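Local coordinates for ATP-dependent RNA helicase HrpB (Escherichia coli, PDB 6EUD), which hydrolyses ATP to ADP and phosphate and belongs to the DEAH/RHA group of RNA helicases, at residues G105-M110 with A140-V145. Numbering follows the deposited sequence.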
ATOM      1  N   GLY A 105       6.557  -6.843  18.097  1.00 54.99           N
ATOM      2  CA  GLY A 105       5.206  -6.387  18.383  1.00 49.48           C
ATOM      3  C   GLY A 105       4.838  -6.369  19.854  1.00 52.87           C
ATOM      4  O   GLY A 105       3.707  -6.015  20.195  1.00 53.66           O
ATOM      5  N   VAL A 106       5.774  -6.749  20.725  1.00 50.68           N
ATOM      6  CA  VAL A 106       5.500  -6.800  22.162  1.00 58.96           C
ATOM      7  C   VAL A 106       5.117  -5.415  22.710  1.00 57.35           C
ATOM      8  O   VAL A 106       4.174  -5.286  23.489  1.00 53.69           O
ATOM      9  CB  VAL A 106       6.706  -7.360  22.953  1.00 62.66           C
ATOM     10  CG1 VAL A 106       6.589  -7.033  24.437  1.00 65.73           C
ATOM     11  CG2 VAL A 106       6.840  -8.865  22.741  1.00 63.58           C
ATOM     12  N   LEU A 107       5.833  -4.379  22.289  1.00 52.76           N
ATOM     13  CA  LEU A 107       5.514  -3.034  22.750  1.00 52.41           C
ATOM     14  C   LEU A 107       4.074  -2.668  22.403  1.00 54.61           C
ATOM     15  O   LEU A 107       3.352  -2.066  23.209  1.00 55.21           O
ATOM     16  CB  LEU A 107       6.480  -2.023  22.156  1.00 46.38           C
ATOM     17  CG  LEU A 107       6.233  -0.564  22.535  1.00 47.38           C
ATOM     18  CD1 LEU A 107       6.050  -0.421  24.038  1.00 48.74           C
ATOM     19  CD2 LEU A 107       7.385   0.328  22.059  1.00 44.17           C
ATOM     20  N   THR A 108       3.650  -3.063  21.209  1.00 54.60           N
ATOM     21  CA  THR A 108       2.277  -2.825  20.787  1.00 52.89           C
ATOM     22  C   THR A 108       1.273  -3.511  21.728  1.00 53.28           C
ATOM     23  O   THR A 108       0.296  -2.889  22.125  1.00 47.39           O
ATOM     24  CB  THR A 108       2.039  -3.299  19.335  1.00 52.75           C
ATOM     25  OG1 THR A 108       3.014  -2.700  18.469  1.00 51.84           O
ATOM     26  CG2 THR A 108       0.621  -2.918  18.861  1.00 47.46           C
ATOM     27  N   ARG A 109       1.518  -4.774  22.075  1.00 49.70           N
ATOM     28  CA  ARG A 109       0.674  -5.504  23.036  1.00 70.94           C
ATOM     29  C   ARG A 109       0.558  -4.806  24.391  1.00 64.74           C
ATOM     30  O   ARG A 109      -0.540  -4.648  24.921  1.00 64.99           O
ATOM     31  CB  ARG A 109       1.206  -6.927  23.251  1.00 77.72           C
ATOM     32  CG  ARG A 109       0.960  -7.843  22.071  1.00 82.43           C
ATOM     33  CD  ARG A 109      -0.439  -7.629  21.534  1.00 87.44           C
ATOM     34  NE  ARG A 109      -0.424  -7.685  20.084  1.00 90.30           N
ATOM     35  CZ  ARG A 109      -1.271  -7.026  19.308  1.00 90.20           C
ATOM     36  NH1 ARG A 109      -2.211  -6.258  19.841  1.00 88.89           N
ATOM     37  NH2 ARG A 109      -1.168  -7.132  17.991  1.00 92.11           N
ATOM     38  N   MET A 110       1.701  -4.388  24.931  1.00 61.82           N
ATOM     39  CA  MET A 110       1.772  -3.708  26.220  1.00 63.45           C
ATOM     40  C   MET A 110       0.915  -2.440  26.273  1.00 62.17           C
ATOM     41  O   MET A 110       0.181  -2.212  27.239  1.00 68.07           O
ATOM     42  CB  MET A 110       3.231  -3.367  26.552  1.00 63.97           C
ATOM     43  CG  MET A 110       4.120  -4.592  26.716  1.00 68.95           C
ATOM     44  SD  MET A 110       5.873  -4.218  26.955  1.00 97.44           S
ATOM     45  CE  MET A 110       5.807  -3.093  28.347  1.00 63.50           C
ATOM     46  N   ALA A 140       3.351   6.390  17.233  1.00 50.55           N
ATOM     47  CA  ALA A 140       2.006   6.969  17.176  1.00 46.48           C
ATOM     48  C   ALA A 140       1.193   6.724  18.457  1.00 52.54           C
ATOM     49  O   ALA A 140       0.499   7.638  18.949  1.00 54.49           O
ATOM     50  CB  ALA A 140       1.254   6.423  15.970  1.00 40.63           C
ATOM     51  N   LEU A 141       1.269   5.501  18.984  1.00 48.16           N
ATOM     52  CA  LEU A 141       0.566   5.150  20.215  1.00 45.56           C
ATOM     53  C   LEU A 141       1.129   5.934  21.381  1.00 48.54           C
ATOM     54  O   LEU A 141       0.391   6.527  22.162  1.00 55.84           O
ATOM     55  CB  LEU A 141       0.668   3.648  20.486  1.00 43.97           C
ATOM     56  CG  LEU A 141      -0.052   2.805  19.430  1.00 41.32           C
ATOM     57  CD1 LEU A 141       0.312   1.345  19.542  1.00 39.67           C
ATOM     58  CD2 LEU A 141      -1.550   2.980  19.579  1.00 37.89           C
ATOM     59  N   LEU A 142       2.446   5.959  21.483  1.00 48.71           N
ATOM     60  CA  LEU A 142       3.104   6.655  22.584  1.00 49.92           C
ATOM     61  C   LEU A 142       2.862   8.173  22.588  1.00 54.64           C
ATOM     62  O   LEU A 142       2.810   8.795  23.647  1.00 60.66           O
ATOM     63  CB  LEU A 142       4.598   6.359  22.546  1.00 48.04           C
ATOM     64  CG  LEU A 142       4.926   4.917  22.914  1.00 49.22           C
ATOM     65  CD1 LEU A 142       6.367   4.574  22.572  1.00 46.88           C
ATOM     66  CD2 LEU A 142       4.629   4.690  24.394  1.00 53.00           C
ATOM     67  N   LEU A 143       2.720   8.772  21.412  1.00 51.96           N
ATOM     68  CA  LEU A 143       2.382  10.186  21.334  1.00 52.91           C
ATOM     69  C   LEU A 143       0.920  10.416  21.764  1.00 54.71           C
ATOM     70  O   LEU A 143       0.556  11.513  22.200  1.00 49.60           O
ATOM     71  CB  LEU A 143       2.619  10.706  19.918  1.00 52.28           C
ATOM     72  CG  LEU A 143       4.089  10.868  19.500  1.00 49.25           C
ATOM     73  CD1 LEU A 143       4.226  11.358  18.052  1.00 42.71           C
ATOM     74  CD2 LEU A 143       4.804  11.799  20.462  1.00 47.30           C
ATOM     75  N   ASP A 144       0.083   9.386  21.652  1.00 55.03           N
ATOM     76  CA  ASP A 144      -1.291   9.518  22.102  1.00 61.32           C
ATOM     77  C   ASP A 144      -1.396   9.290  23.604  1.00 65.00           C
ATOM     78  O   ASP A 144      -2.167   9.976  24.278  1.00 73.92           O
ATOM     79  CB  ASP A 144      -2.217   8.566  21.359  1.00 63.51           C
ATOM     80  CG  ASP A 144      -2.921   9.244  20.210  1.00 71.84           C
ATOM     81  OD1 ASP A 144      -2.483  10.344  19.804  1.00 75.09           O
ATOM     82  OD2 ASP A 144      -3.924   8.695  19.728  1.00 77.84           O
ATOM     83  N   VAL A 145      -0.620   8.340  24.123  1.00 60.94           N
ATOM     84  CA  VAL A 145      -0.523   8.139  25.562  1.00 59.72           C
ATOM     85  C   VAL A 145      -0.056   9.425  26.251  1.00 63.35           C
ATOM     86  O   VAL A 145      -0.505   9.750  27.349  1.00 65.78           O
ATOM     87  CB  VAL A 145       0.450   7.009  25.917  1.00 55.91           C
ATOM     88  CG1 VAL A 145       0.553   6.867  27.429  1.00 54.16           C
ATOM     89  CG2 VAL A 145       0.023   5.693  25.255  1.00 51.96           C
TER
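L141 extends its CD1 methyl to the T108 CG2 methyl, 4.3 Å away, while beside it L107 CD2 faces L142 CD1 at 4.4 Å. These are the only side-chain pairs within 4.5 Å across 105-110 and 140-145, and the nearest CA atoms, T108 and L141, stand 8.2 Å apart. The reach of L141 follows from its torsions: its CA-CB bond is aimed at the other helix, and CD1 lies anti to CA (chi2 167°), which carries this methyl farthest from the L141 backbone. The CA-CB bond of L107 runs alongside the facing helix; CG is anti to the backbone N (chi1 179°), and the chi2 turn of 49° for CD1 leaves CD2 as the extended branch. All four residues are buried. I111, one turn on from L107, touches L141, L142 and V145 and so continues the apolar seam along helix 106-113. Both helices belong to the ATP-binding, P-loop NTPase-type helicase domain; strand 120-125 and the DEFH box at 126-129 lie between them in sequence. On the flank, helix 361-370 adds E366 against T108 and W370 against L141. With no hydrogen bond or salt bridge between the segments, the contact rests on dispersion and the burial of apolar methyls.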